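Local structure of tetracycline repressor protein class G (6RX9) at residues L14-D23 with S92-H100; M59-S67 with E81-S92. The protein represses the tetracycline resistance gene by binding its operator DNA through a helix-turn-helix region, and loses affinity for that DNA when tetracycline binds. One frame throughout, in Å; residues are numbered along the deposited sequence. Where two conformers were deposited one is given.

Interaction 1 (L14-D23 with S92-H100)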
ATOM      1  N   LEU A  14       9.615 -16.097  12.539  1.00 35.15           N
ATOM      2  CA  LEU A  14       9.861 -15.813  11.099  1.00 35.76           C
ATOM      3  C   LEU A  14       9.767 -17.112  10.289  1.00 37.55           C
ATOM      4  O   LEU A  14       9.083 -17.099   9.249  1.00 37.84           O
ATOM      5  CB  LEU A  14      11.226 -15.136  10.935  1.00 35.67           C
ATOM      6  CG  LEU A  14      11.272 -13.658  11.322  1.00 34.80           C
ATOM      7  CD1 LEU A  14      12.708 -13.167  11.403  1.00 35.32           C
ATOM      8  CD2 LEU A  14      10.475 -12.808  10.345  1.00 34.03           C
ATOM      9  N   GLU A  15      10.406 -18.193  10.751  1.00 39.94           N
ATOM     10  CA  GLU A  15      10.358 -19.527  10.087  1.00 42.13           C
ATOM     11  C   GLU A  15       8.901 -20.000  10.017  1.00 42.06           C
ATOM     12  O   GLU A  15       8.489 -20.479   8.946  1.00 42.39           O
ATOM     13  CB  GLU A  15      11.226 -20.550  10.823  1.00 44.57           C
ATOM     14  CG  GLU A  15      12.712 -20.278  10.687  1.00 46.19           C
ATOM     15  CD  GLU A  15      13.638 -21.388  11.153  1.00 49.06           C
ATOM     16  OE1 GLU A  15      13.152 -22.358  11.779  1.00 50.59           O
ATOM     17  OE2 GLU A  15      14.851 -21.276  10.892  1.00 51.41           O
ATOM     18  N   LEU A  16       8.158 -19.849  11.118  1.00 41.53           N
ATOM     19  CA  LEU A  16       6.738 -20.272  11.249  1.00 41.85           C
ATOM     20  C   LEU A  16       5.871 -19.442  10.293  1.00 40.76           C
ATOM     21  O   LEU A  16       5.028 -20.038   9.598  1.00 41.28           O
ATOM     22  CB  LEU A  16       6.300 -20.093  12.706  1.00 42.01           C
ATOM     23  CG  LEU A  16       4.954 -20.705  13.091  1.00 43.17           C
ATOM     24  CD1 LEU A  16       4.839 -22.146  12.610  1.00 44.99           C
ATOM     25  CD2 LEU A  16       4.751 -20.634  14.598  1.00 43.28           C
ATOM     26  N   LEU A  17       6.089 -18.124  10.249  1.00 39.09           N
ATOM     27  CA  LEU A  17       5.366 -17.186   9.348  1.00 38.32           C
ATOM     28  C   LEU A  17       5.464 -17.678   7.897  1.00 39.35           C
ATOM     29  O   LEU A  17       4.423 -17.703   7.216  1.00 38.62           O
ATOM     30  CB  LEU A  17       5.954 -15.780   9.502  1.00 36.97           C
ATOM     31  CG  LEU A  17       5.433 -14.729   8.524  1.00 35.99           C
ATOM     32  CD1 LEU A  17       3.919 -14.595   8.615  1.00 35.88           C
ATOM     33  CD2 LEU A  17       6.105 -13.387   8.770  1.00 35.10           C
ATOM     34  N   ASN A  18       6.666 -18.047   7.442  1.00 40.58           N
ATOM     35  CA  ASN A  18       6.914 -18.555   6.064  1.00 42.52           C
ATOM     36  C   ASN A  18       6.154 -19.869   5.841  1.00 44.79           C
ATOM     37  O   ASN A  18       5.656 -20.071   4.720  1.00 45.55           O
ATOM     38  CB  ASN A  18       8.403 -18.750   5.770  1.00 43.21           C
ATOM     39  CG  ASN A  18       9.053 -17.545   5.125  1.00 42.72           C
ATOM     40  OD1 ASN A  18       8.382 -16.714   4.515  1.00 41.73           O
ATOM     41  ND2 ASN A  18      10.367 -17.451   5.244  1.00 44.01           N
ATOM     42  N   GLU A  19       6.070 -20.722   6.867  1.00 46.18           N
ATOM     43  CA  GLU A  19       5.464 -22.077   6.764  1.00 48.15           C
ATOM     44  C   GLU A  19       3.936 -21.982   6.657  1.00 47.92           C
ATOM     45  O   GLU A  19       3.376 -22.716   5.821  1.00 49.44           O
ATOM     46  CB  GLU A  19       5.877 -22.950   7.951  1.00 49.69           C
ATOM     47  CG  GLU A  19       7.296 -23.479   7.835  1.00 51.19           C
ATOM     48  CD  GLU A  19       7.751 -24.361   8.984  1.00 52.65           C
ATOM     49  OE1 GLU A  19       6.909 -25.102   9.534  1.00 53.94           O
ATOM     50  OE2 GLU A  19       8.951 -24.307   9.324  1.00 53.23           O
ATOM     51  N   VAL A  20       3.283 -21.149   7.478  1.00 46.41           N
ATOM     52  CA  VAL A  20       1.799 -21.190   7.677  1.00 46.65           C
ATOM     53  C   VAL A  20       1.147 -19.843   7.336  1.00 45.02           C
ATOM     54  O   VAL A  20      -0.073 -19.840   7.086  1.00 44.75           O
ATOM     55  CB  VAL A  20       1.429 -21.642   9.105  1.00 47.33           C
ATOM     56  CG1 VAL A  20       2.072 -22.977   9.452  1.00 48.54           C
ATOM     57  CG2 VAL A  20       1.765 -20.593  10.155  1.00 46.25           C
ATOM     58  N   GLY A  21       1.905 -18.743   7.334  1.00 43.24           N
ATOM     59  CA  GLY A  21       1.389 -17.408   6.982  1.00 42.47           C
ATOM     60  C   GLY A  21       0.828 -16.667   8.184  1.00 42.20           C
ATOM     61  O   GLY A  21       0.703 -17.278   9.269  1.00 42.55           O
ATOM     62  N   MET A  22       0.485 -15.395   7.970  1.00 42.07           N
ATOM     63  CA  MET A  22       0.074 -14.394   8.993  1.00 42.32           C
ATOM     64  C   MET A  22      -1.222 -14.831   9.690  1.00 42.85           C
ATOM     65  O   MET A  22      -1.319 -14.671  10.924  1.00 41.68           O
ATOM     66  CB  MET A  22      -0.138 -13.050   8.293  1.00 43.04           C
ATOM     67  CG  MET A  22      -0.509 -11.900   9.194  1.00 43.79           C
ATOM     68  SD  MET A  22      -0.857 -10.445   8.171  1.00 44.92           S
ATOM     69  CE  MET A  22      -1.141  -9.208   9.435  1.00 44.50           C
ATOM     70  N   ASP A  23      -2.184 -15.356   8.925  1.00 43.63           N
ATOM     71  CA  ASP A  23      -3.550 -15.691   9.411  1.00 45.16           C
ATOM     72  C   ASP A  23      -3.490 -16.891  10.367  1.00 45.03           C
ATOM     73  O   ASP A  23      -4.201 -16.852  11.385  1.00 46.50           O
ATOM     74  CB  ASP A  23      -4.508 -15.924   8.236  1.00 46.85           C
ATOM     75  CG  ASP A  23      -4.788 -14.676   7.411  1.00 47.00           C
ATOM     76  OD1 ASP A  23      -4.536 -13.561   7.915  1.00 46.94           O
ATOM     77  OD2 ASP A  23      -5.261 -14.825   6.264  1.00 49.36           O
ATOM     78  N   SER A  92      10.679 -10.631   1.566  1.00 35.22           N
ATOM     79  CA  SER A  92      11.576 -11.647   2.185  1.00 36.48           C
ATOM     80  C   SER A  92      10.773 -12.659   3.016  1.00 36.76           C
ATOM     81  O   SER A  92      11.308 -13.753   3.261  1.00 37.00           O
ATOM     82  CB  SER A  92      12.673 -11.009   3.004  1.00 36.45           C
ATOM     83  OG  SER A  92      12.163 -10.390   4.173  1.00 36.50           O
ATOM     84  N   TYR A  93       9.546 -12.319   3.427  1.00 36.24           N
ATOM     85  CA  TYR A  93       8.669 -13.216   4.227  1.00 36.84           C
ATOM     86  C   TYR A  93       7.224 -13.146   3.727  1.00 36.25           C
ATOM     87  O   TYR A  93       6.757 -12.069   3.308  1.00 34.93           O
ATOM     88  CB  TYR A  93       8.781 -12.879   5.716  1.00 37.11           C
ATOM     89  CG  TYR A  93      10.085 -13.321   6.324  1.00 38.24           C
ATOM     90  CD1 TYR A  93      10.272 -14.636   6.714  1.00 39.59           C
ATOM     91  CD2 TYR A  93      11.152 -12.447   6.460  1.00 38.73           C
ATOM     92  CE1 TYR A  93      11.472 -15.070   7.248  1.00 40.89           C
ATOM     93  CE2 TYR A  93      12.359 -12.864   6.996  1.00 39.26           C
ATOM     94  CZ  TYR A  93      12.520 -14.180   7.390  1.00 40.81           C
ATOM     95  OH  TYR A  93      13.703 -14.609   7.916  1.00 43.05           O
ATOM     96  N   ARG A  94       6.546 -14.295   3.782  1.00 36.73           N
ATOM     97  CA  ARG A  94       5.096 -14.449   3.501  1.00 37.16           C
ATOM     98  C   ARG A  94       4.323 -13.364   4.263  1.00 35.84           C
ATOM     99  O   ARG A  94       4.609 -13.160   5.459  1.00 35.32           O
ATOM    100  CB  ARG A  94       4.665 -15.866   3.892  1.00 38.75           C
ATOM    101  CG  ARG A  94       3.213 -16.195   3.588  1.00 39.89           C
ATOM    102  CD  ARG A  94       2.955 -17.674   3.781  1.00 41.88           C
ATOM    103  NE  ARG A  94       1.563 -18.017   3.536  1.00 43.26           N
ATOM    104  CZ  ARG A  94       1.060 -19.245   3.609  1.00 44.92           C
ATOM    105  NH1 ARG A  94       1.834 -20.273   3.924  1.00 45.80           N
ATOM    106  NH2 ARG A  94      -0.222 -19.440   3.364  1.00 46.19           N
ATOM    107  N   ASP A  95       3.428 -12.655   3.566  1.00 35.24           N
ATOM    108  CA  ASP A  95       2.505 -11.626   4.124  1.00 35.03           C
ATOM    109  C   ASP A  95       3.287 -10.412   4.652  1.00 33.37           C
ATOM    110  O   ASP A  95       2.714  -9.650   5.448  1.00 33.86           O
ATOM    111  CB  ASP A  95       1.596 -12.243   5.193  1.00 35.78           C
ATOM    112  CG  ASP A  95       0.679 -13.322   4.643  1.00 37.18           C
ATOM    113  OD1 ASP A  95       0.255 -13.183   3.478  1.00 37.81           O
ATOM    114  OD2 ASP A  95       0.403 -14.294   5.376  1.00 37.67           O
ATOM    115  N   GLY A  96       4.527 -10.214   4.199  1.00 32.83           N
ATOM    116  CA  GLY A  96       5.406  -9.120   4.655  1.00 31.93           C
ATOM    117  C   GLY A  96       4.738  -7.756   4.557  1.00 31.37           C
ATOM    118  O   GLY A  96       4.765  -7.012   5.553  1.00 31.09           O
ATOM    119  N   ALA A  97       4.160  -7.419   3.401  1.00 31.30           N
ATOM    120  CA  ALA A  97       3.531  -6.098   3.160  1.00 31.40           C
ATOM    121  C   ALA A  97       2.285  -5.939   4.040  1.00 31.93           C
ATOM    122  O   ALA A  97       2.099  -4.839   4.584  1.00 31.31           O
ATOM    123  CB  ALA A  97       3.221  -5.910   1.695  1.00 31.30           C
ATOM    124  N   ARG A  98       1.481  -6.996   4.189  1.00 34.31           N
ATOM    125  CA  ARG A  98       0.258  -7.008   5.043  1.00 36.44           C
ATOM    126  C   ARG A  98       0.645  -6.725   6.501  1.00 36.51           C
ATOM    127  O   ARG A  98      -0.032  -5.903   7.147  1.00 36.34           O
ATOM    128  CB  ARG A  98      -0.476  -8.349   4.938  1.00 38.70           C
ATOM    129  CG  ARG A  98      -1.309  -8.515   3.677  1.00 40.31           C
ATOM    130  CD  ARG A  98      -1.990  -9.871   3.645  1.00 42.42           C
ATOM    131  NE  ARG A  98      -2.915 -10.017   4.763  1.00 43.53           N
ATOM    132  CZ  ARG A  98      -3.296 -11.169   5.315  1.00 44.94           C
ATOM    133  NH1 ARG A  98      -4.143 -11.152   6.330  1.00 45.63           N
ATOM    134  NH2 ARG A  98      -2.841 -12.329   4.867  1.00 45.82           N
ATOM    135  N   ILE A  99       1.696  -7.384   6.994  1.00 37.11           N
ATOM    136  CA  ILE A  99       2.229  -7.203   8.378  1.00 37.35           C
ATOM    137  C   ILE A  99       2.663  -5.741   8.548  1.00 38.13           C
ATOM    138  O   ILE A  99       2.261  -5.125   9.553  1.00 37.84           O
ATOM    139  CB  ILE A  99       3.363  -8.207   8.669  1.00 37.01           C
ATOM    140  CG1 ILE A  99       2.812  -9.628   8.823  1.00 37.49           C
ATOM    141  CG2 ILE A  99       4.178  -7.783   9.885  1.00 36.98           C
ATOM    142  CD1 ILE A  99       3.865 -10.710   8.792  1.00 37.72           C
ATOM    143  N   HIS A 100       3.427  -5.202   7.593  1.00 38.91           N
ATOM    144  CA  HIS A 100       3.935  -3.802   7.615  1.00 40.13           C
ATOM    145  C   HIS A 100       2.749  -2.830   7.669  1.00 41.75           C
ATOM    146  O   HIS A 100       2.783  -1.909   8.510  1.00 42.89           O
ATOM    147  CB  HIS A 100       4.854  -3.524   6.417  1.00 39.21           C
ATOM    148  CG  HIS A 100       5.358  -2.119   6.372  1.00 39.22           C
ATOM    149  ND1 HIS A 100       6.483  -1.714   7.065  1.00 39.28           N
ATOM    150  CD2 HIS A 100       4.887  -1.023   5.738  1.00 39.06           C
ATOM    151  CE1 HIS A 100       6.687  -0.428   6.854  1.00 39.65           C
ATOM    152  NE2 HIS A 100       5.721   0.019   6.042  1.00 38.73           N
TER
HETATM  153  O   HOH W   1      -1.991 -15.419   5.854  1.00 43.65           O
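Leu17 and Ile99 meet tip to tip where the DNA-binding domain of this TetR-family repressor rests on its ligand-binding domain, helix 6-20 lying against the turn that leads into helix 96-102. This is the tight part: Leu17 CD2 comes to 3.5 Å from Ile99 CD1, closer than usual for two carbons. Beside it, Leu14 CD2 makes a CH-pi contact over the centre of the Tyr93 ring, 6° off the ring normal. Met22 is extended throughout, which carries its sulfur past Ile99 and over one face of the Arg98 guanidinium.

Backbone groups are gripped by side chains from both segments. Asn18 OD1 accepts a nearly straight bond from Arg94 N (3.1 Å, 172°), at the type II turn from Tyr93 to Gly96. The extended Arg94 lays its guanidinium over the backbone of Val20 and Gly21, where the first helix ends.

The looser side is polar and hydrated. Asp23 OD1 and Arg98 NH1 form a single-bonded salt bridge of 2.9 Å, NH1 on the oxygen's syn side and the two planes turned 62° apart. A water links Asp23 N to Asp95 OD2, the same oxygen whose anti lone pair takes Met22 N at 2.8 Å.

Interaction 2 (M59-S67 with E81-S92)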
ATOM      1  N   MET A  59      11.702  -7.071  10.059  1.00 38.45           N
ATOM      2  CA  MET A  59      11.683  -7.277   8.585  1.00 40.14           C
ATOM      3  C   MET A  59      12.303  -6.083   7.847  1.00 40.44           C
ATOM      4  O   MET A  59      12.693  -6.277   6.686  1.00 40.98           O
ATOM      5  CB  MET A  59      10.261  -7.531   8.082  1.00 40.67           C
ATOM      6  CG  MET A  59       9.821  -8.964   8.305  1.00 42.37           C
ATOM      7  SD  MET A  59       8.271  -9.358   7.480  1.00 44.43           S
ATOM      8  CE  MET A  59       8.780  -9.253   5.766  1.00 43.32           C
ATOM      9  N   LEU A  60      12.418  -4.914   8.488  1.00 41.09           N
ATOM     10  CA  LEU A  60      12.997  -3.683   7.877  1.00 42.17           C
ATOM     11  C   LEU A  60      14.529  -3.654   8.012  1.00 43.93           C
ATOM     12  O   LEU A  60      15.118  -2.621   7.630  1.00 44.50           O
ATOM     13  CB  LEU A  60      12.365  -2.452   8.537  1.00 42.29           C
ATOM     14  CG  LEU A  60      10.854  -2.308   8.348  1.00 42.12           C
ATOM     15  CD1 LEU A  60      10.355  -0.993   8.926  1.00 42.65           C
ATOM     16  CD2 LEU A  60      10.470  -2.421   6.879  1.00 41.73           C
ATOM     17  N   ALA A  61      15.153  -4.734   8.502  1.00 44.56           N
ATOM     18  CA  ALA A  61      16.622  -4.868   8.674  1.00 47.11           C
ATOM     19  C   ALA A  61      17.352  -4.537   7.365  1.00 47.88           C
ATOM     20  O   ALA A  61      18.294  -3.723   7.407  1.00 49.41           O
ATOM     21  CB  ALA A  61      16.961  -6.259   9.153  1.00 47.36           C
ATOM     22  N   GLU A  62      16.932  -5.152   6.252  1.00 48.87           N
ATOM     23  CA  GLU A  62      17.526  -4.986   4.893  1.00 50.52           C
ATOM     24  C   GLU A  62      17.506  -3.504   4.486  1.00 50.06           C
ATOM     25  O   GLU A  62      18.496  -3.055   3.876  1.00 50.14           O
ATOM     26  CB  GLU A  62      16.779  -5.864   3.883  1.00 51.65           C
ATOM     27  CG  GLU A  62      17.065  -5.556   2.418  1.00 52.83           C
ATOM     28  CD  GLU A  62      18.470  -5.866   1.928  1.00 55.48           C
ATOM     29  OE1 GLU A  62      19.270  -6.405   2.718  1.00 58.27           O
ATOM     30  OE2 GLU A  62      18.759  -5.571   0.748  1.00 55.71           O
ATOM     31  N   ARG A  63      16.429  -2.777   4.808  1.00 49.36           N
ATOM     32  CA  ARG A  63      16.254  -1.347   4.427  1.00 49.58           C
ATOM     33  C   ARG A  63      17.237  -0.466   5.212  1.00 50.15           C
ATOM     34  O   ARG A  63      17.736   0.513   4.624  1.00 49.08           O
ATOM     35  CB  ARG A  63      14.813  -0.871   4.642  1.00 49.14           C
ATOM     36  CG  ARG A  63      14.471   0.373   3.834  1.00 49.62           C
ATOM     37  CD  ARG A  63      13.186   1.074   4.234  1.00 49.54           C
ATOM     38  NE  ARG A  63      12.874   2.148   3.296  1.00 50.05           N
ATOM     39  CZ  ARG A  63      11.760   2.878   3.299  1.00 50.11           C
ATOM     40  NH1 ARG A  63      11.595   3.826   2.392  1.00 50.53           N
ATOM     41  NH2 ARG A  63      10.817   2.668   4.203  1.00 49.76           N
ATOM     42  N   HIS A  64      17.518  -0.800   6.477  1.00 50.86           N
ATOM     43  CA  HIS A  64      18.413  -0.015   7.377  1.00 52.13           C
ATOM     44  C   HIS A  64      19.836   0.052   6.804  1.00 53.18           C
ATOM     45  O   HIS A  64      20.533   1.052   7.082  1.00 52.73           O
ATOM     46  CB  HIS A  64      18.420  -0.590   8.800  1.00 53.31           C
ATOM     47  CG  HIS A  64      17.076  -0.633   9.449  1.00 53.52           C
ATOM     48  ND1 HIS A  64      16.136   0.366   9.274  1.00 53.34           N
ATOM     49  CD2 HIS A  64      16.516  -1.539  10.280  1.00 53.72           C
ATOM     50  CE1 HIS A  64      15.051   0.070   9.963  1.00 53.29           C
ATOM     51  NE2 HIS A  64      15.259  -1.094  10.587  1.00 53.20           N
ATOM     52  N   THR A  65      20.255  -0.966   6.043  1.00 53.20           N
ATOM     53  CA  THR A  65      21.610  -1.064   5.427  1.00 54.64           C
ATOM     54  C   THR A  65      21.740  -0.045   4.283  1.00 53.93           C
ATOM     55  O   THR A  65      22.889   0.312   3.949  1.00 55.50           O
ATOM     56  CB  THR A  65      21.910  -2.487   4.936  1.00 55.05           C
ATOM     57  OG1 THR A  65      21.030  -2.792   3.852  1.00 54.93           O
ATOM     58  CG2 THR A  65      21.770  -3.535   6.019  1.00 55.34           C
ATOM     59  N   ARG A  66      20.615   0.399   3.709  1.00 52.15           N
ATOM     60  CA  ARG A  66      20.562   1.353   2.564  1.00 51.87           C
ATOM     61  C   ARG A  66      19.833   2.641   2.975  1.00 49.90           C
ATOM     62  O   ARG A  66      19.355   3.360   2.072  1.00 49.31           O
ATOM     63  CB  ARG A  66      19.886   0.674   1.367  1.00 52.30           C
ATOM     64  CG  ARG A  66      20.835  -0.157   0.516  1.00 54.55           C
ATOM     65  CD  ARG A  66      21.694   0.723  -0.370  1.00 56.22           C
ATOM     66  NE  ARG A  66      22.635  -0.040  -1.179  1.00 58.60           N
ATOM     67  CZ  ARG A  66      23.391   0.468  -2.150  1.00 60.26           C
ATOM     68  NH1 ARG A  66      23.319   1.755  -2.455  1.00 60.64           N
ATOM     69  NH2 ARG A  66      24.219  -0.317  -2.818  1.00 62.00           N
ATOM     70  N   SER A  67      19.779   2.943   4.277  1.00 48.31           N
ATOM     71  CA  SER A  67      19.049   4.106   4.847  1.00 47.44           C
ATOM     72  C   SER A  67      19.900   5.382   4.764  1.00 47.79           C
ATOM     73  O   SER A  67      19.305   6.473   4.707  1.00 47.90           O
ATOM     74  CB  SER A  67      18.618   3.828   6.267  1.00 47.49           C
ATOM     75  OG  SER A  67      19.741   3.639   7.113  1.00 48.57           O
ATOM     76  N   GLU A  81      18.072   2.668  -4.764  1.00 37.85           N
ATOM     77  CA  GLU A  81      18.657   1.562  -3.959  1.00 39.35           C
ATOM     78  C   GLU A  81      17.878   1.420  -2.645  1.00 37.69           C
ATOM     79  O   GLU A  81      17.678   0.271  -2.210  1.00 38.10           O
ATOM     80  CB  GLU A  81      20.153   1.784  -3.725  1.00 42.02           C
ATOM     81  CG  GLU A  81      20.992   1.601  -4.978  1.00 44.92           C
ATOM     82  CD  GLU A  81      20.932   0.217  -5.609  1.00 46.82           C
ATOM     83  OE1 GLU A  81      21.274   0.101  -6.799  1.00 50.03           O
ATOM     84  OE2 GLU A  81      20.545  -0.744  -4.912  1.00 48.56           O
ATOM     85  N   ASN A  82      17.443   2.534  -2.049  1.00 36.68           N
ATOM     86  CA  ASN A  82      16.607   2.542  -0.817  1.00 36.21           C
ATOM     87  C   ASN A  82      15.268   1.850  -1.118  1.00 34.64           C
ATOM     88  O   ASN A  82      14.856   0.980  -0.329  1.00 33.98           O
ATOM     89  CB  ASN A  82      16.395   3.959  -0.281  1.00 36.78           C
ATOM     90  CG  ASN A  82      15.630   3.985   1.026  1.00 37.28           C
ATOM     91  OD1 ASN A  82      14.415   4.157   1.034  1.00 38.06           O
ATOM     92  ND2 ASN A  82      16.329   3.802   2.135  1.00 38.28           N
ATOM     93  N   ALA A  83      14.623   2.203  -2.234  1.00 33.22           N
ATOM     94  CA  ALA A  83      13.320   1.631  -2.654  1.00 32.44           C
ATOM     95  C   ALA A  83      13.463   0.118  -2.866  1.00 32.02           C
ATOM     96  O   ALA A  83      12.601  -0.632  -2.362  1.00 31.28           O
ATOM     97  CB  ALA A  83      12.812   2.326  -3.893  1.00 32.39           C
ATOM     98  N   LEU A  84      14.522  -0.315  -3.560  1.00 32.53           N
ATOM     99  CA  LEU A  84      14.753  -1.742  -3.920  1.00 33.33           C
ATOM    100  C   LEU A  84      14.974  -2.579  -2.651  1.00 33.14           C
ATOM    101  O   LEU A  84      14.475  -3.719  -2.593  1.00 32.93           O
ATOM    102  CB  LEU A  84      15.945  -1.844  -4.878  1.00 35.15           C
ATOM    103  CG  LEU A  84      15.680  -1.357  -6.303  1.00 35.90           C
ATOM    104  CD1 LEU A  84      16.983  -1.095  -7.039  1.00 37.44           C
ATOM    105  CD2 LEU A  84      14.823  -2.355  -7.070  1.00 36.22           C
ATOM    106  N   SER A  85      15.698  -2.023  -1.671  0.50 32.91           N
ATOM    107  CA  SER A  85      15.997  -2.662  -0.361  0.50 32.96           C
ATOM    108  C   SER A  85      14.703  -2.825   0.449  0.50 31.87           C
ATOM    109  O   SER A  85      14.533  -3.889   1.078  0.50 31.79           O
ATOM    110  CB  SER A  85      17.032  -1.876   0.406  0.50 33.40           C
ATOM    111  OG  SER A  85      16.492  -0.659   0.900  0.50 32.83           O
ATOM    112  N   PHE A  86      13.838  -1.806   0.439  1.00 31.34           N
ATOM    113  CA  PHE A  86      12.517  -1.819   1.124  1.00 30.77           C
ATOM    114  C   PHE A  86      11.637  -2.907   0.491  1.00 30.82           C
ATOM    115  O   PHE A  86      11.019  -3.690   1.233  1.00 30.18           O
ATOM    116  CB  PHE A  86      11.877  -0.428   1.083  1.00 30.25           C
ATOM    117  CG  PHE A  86      10.592  -0.266   1.862  1.00 29.76           C
ATOM    118  CD1 PHE A  86      10.350  -0.991   3.022  1.00 29.88           C
ATOM    119  CD2 PHE A  86       9.635   0.651   1.456  1.00 29.45           C
ATOM    120  CE1 PHE A  86       9.172  -0.820   3.734  1.00 29.81           C
ATOM    121  CE2 PHE A  86       8.457   0.820   2.168  1.00 29.30           C
ATOM    122  CZ  PHE A  86       8.226   0.080   3.304  1.00 29.50           C
ATOM    123  N   ARG A  87      11.605  -2.979  -0.844  1.00 31.04           N
ATOM    124  CA  ARG A  87      10.819  -4.001  -1.586  1.00 31.37           C
ATOM    125  C   ARG A  87      11.317  -5.406  -1.219  1.00 32.22           C
ATOM    126  O   ARG A  87      10.472  -6.273  -0.915  1.00 32.41           O
ATOM    127  CB  ARG A  87      10.907  -3.776  -3.098  1.00 31.88           C
ATOM    128  CG  ARG A  87      10.170  -4.832  -3.907  1.00 32.45           C
ATOM    129  CD  ARG A  87      10.249  -4.564  -5.389  1.00 33.54           C
ATOM    130  NE  ARG A  87       9.461  -5.514  -6.162  1.00 34.17           N
ATOM    131  CZ  ARG A  87       9.939  -6.349  -7.079  1.00 35.63           C
ATOM    132  NH1 ARG A  87      11.231  -6.370  -7.368  1.00 37.11           N
ATOM    133  NH2 ARG A  87       9.115  -7.159  -7.720  1.00 36.22           N
ATOM    134  N   THR A  88      12.634  -5.623  -1.243  1.00 33.04           N
ATOM    135  CA  THR A  88      13.280  -6.922  -0.913  1.00 34.39           C
ATOM    136  C   THR A  88      12.889  -7.331   0.514  1.00 33.68           C
ATOM    137  O   THR A  88      12.532  -8.507   0.705  1.00 34.35           O
ATOM    138  CB  THR A  88      14.802  -6.850  -1.089  1.00 35.39           C
ATOM    139  OG1 THR A  88      15.056  -6.380  -2.412  1.00 36.85           O
ATOM    140  CG2 THR A  88      15.484  -8.183  -0.878  1.00 37.14           C
ATOM    141  N   ALA A  89      12.935  -6.385   1.459  1.00 33.38           N
ATOM    142  CA  ALA A  89      12.622  -6.593   2.895  1.00 33.28           C
ATOM    143  C   ALA A  89      11.175  -7.074   3.059  1.00 32.86           C
ATOM    144  O   ALA A  89      10.957  -8.008   3.852  1.00 32.99           O
ATOM    145  CB  ALA A  89      12.857  -5.322   3.672  1.00 33.29           C
ATOM    146  N   LEU A  90      10.220  -6.454   2.357  1.00 31.95           N
ATOM    147  CA  LEU A  90       8.778  -6.813   2.453  1.00 31.98           C
ATOM    148  C   LEU A  90       8.518  -8.151   1.745  1.00 32.46           C
ATOM    149  O   LEU A  90       7.630  -8.888   2.209  1.00 32.85           O
ATOM    150  CB  LEU A  90       7.913  -5.690   1.867  1.00 31.50           C
ATOM    151  CG  LEU A  90       7.911  -4.376   2.651  1.00 31.17           C
ATOM    152  CD1 LEU A  90       6.988  -3.362   2.002  1.00 30.86           C
ATOM    153  CD2 LEU A  90       7.516  -4.601   4.106  1.00 31.46           C
ATOM    154  N   LEU A  91       9.260  -8.461   0.675  1.00 33.17           N
ATOM    155  CA  LEU A  91       9.098  -9.717  -0.108  1.00 34.31           C
ATOM    156  C   LEU A  91       9.803 -10.891   0.586  1.00 35.08           C
ATOM    157  O   LEU A  91       9.515 -12.038   0.196  1.00 35.50           O
ATOM    158  CB  LEU A  91       9.651  -9.528  -1.526  1.00 34.91           C
ATOM    159  CG  LEU A  91       8.773  -8.734  -2.494  1.00 34.80           C
ATOM    160  CD1 LEU A  91       9.509  -8.490  -3.802  1.00 35.23           C
ATOM    161  CD2 LEU A  91       7.453  -9.445  -2.759  1.00 35.37           C
ATOM    162  N   SER A  92      10.679 -10.631   1.566  1.00 35.22           N
ATOM    163  CA  SER A  92      11.576 -11.647   2.185  1.00 36.48           C
ATOM    164  C   SER A  92      10.773 -12.659   3.016  1.00 36.76           C
ATOM    165  O   SER A  92      11.308 -13.753   3.261  1.00 37.00           O
ATOM    166  CB  SER A  92      12.673 -11.009   3.004  1.00 36.45           C
ATOM    167  OG  SER A  92      12.163 -10.390   4.173  1.00 36.50           O
TER
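Arg63 lies flat on one face of Phe86: the planes are 5° apart and Arg63 CZ sits 3.9 Å from the ring centroid, a cation-pi geometry. With CG anti to the backbone N (chi1 -160°) and the chain extended to NE, Arg63 reaches across helix 75-91 to cover that face. Leu60 CD2 meets the edge of the same ring.

The hydrogen bonds centre on Asn82, whose amide is used at both ends. Its OD1 accepts from Arg63 NH1 at 3.1 Å, close to the guanidinium plane, and more weakly from NE. Its ND2 gives an almost straight bond (177°) to Arg66 O at 3.1 Å, although the donor stands above that carbonyl's plane. Accepting at OD1 and donating at ND2 holds the amide against a flip; Asn82, like His64, probably binds tetracycline, so this would orient a ligand-binding group.

Close contacts without hydrogen bonds flank the polar centre. Met59, bent at chi3, brings CE to 3.2 Å from Ala89 O, while Glu62 CB packs on Ala89 CB at 4.0 Å. Toward the other end, Glu81 CB lies over one face of the Arg66 guanidinium, 3.4 Å from Arg66 NH1; Glu81 OE2 also stands above that plane, an attraction of charges without a salt bridge.

Behind the contact, helix 127-155 receives Phe86 on Val141 and Val142 and supplies Ser138 to Arg63 NH1, while helix 96-102 sends His100 edge-to-face against Phe86.

How the interactions relate
The centres of interactions 1 and 2 are about 16 Å apart, and along the chain interaction 2 is nested inside the loop that interaction 1 closes. Ser92 belongs to both, at the junction where helix 75-91 gives way to the turn before helix 96-102. They also touch directly: Met59 CE lies 3.6 Å from Tyr93 CB, and His100 CB lies 3.7 Å from Leu90 CD2. Interaction 1 joins the DNA-binding and ligand-binding domains, whereas interaction 2 holds two residues, His64 and Asn82, that probably bind tetracycline. Since His100 probably binds magnesium, this continuous packing is consistent with a route by which drug binding could be felt at helix 6-20.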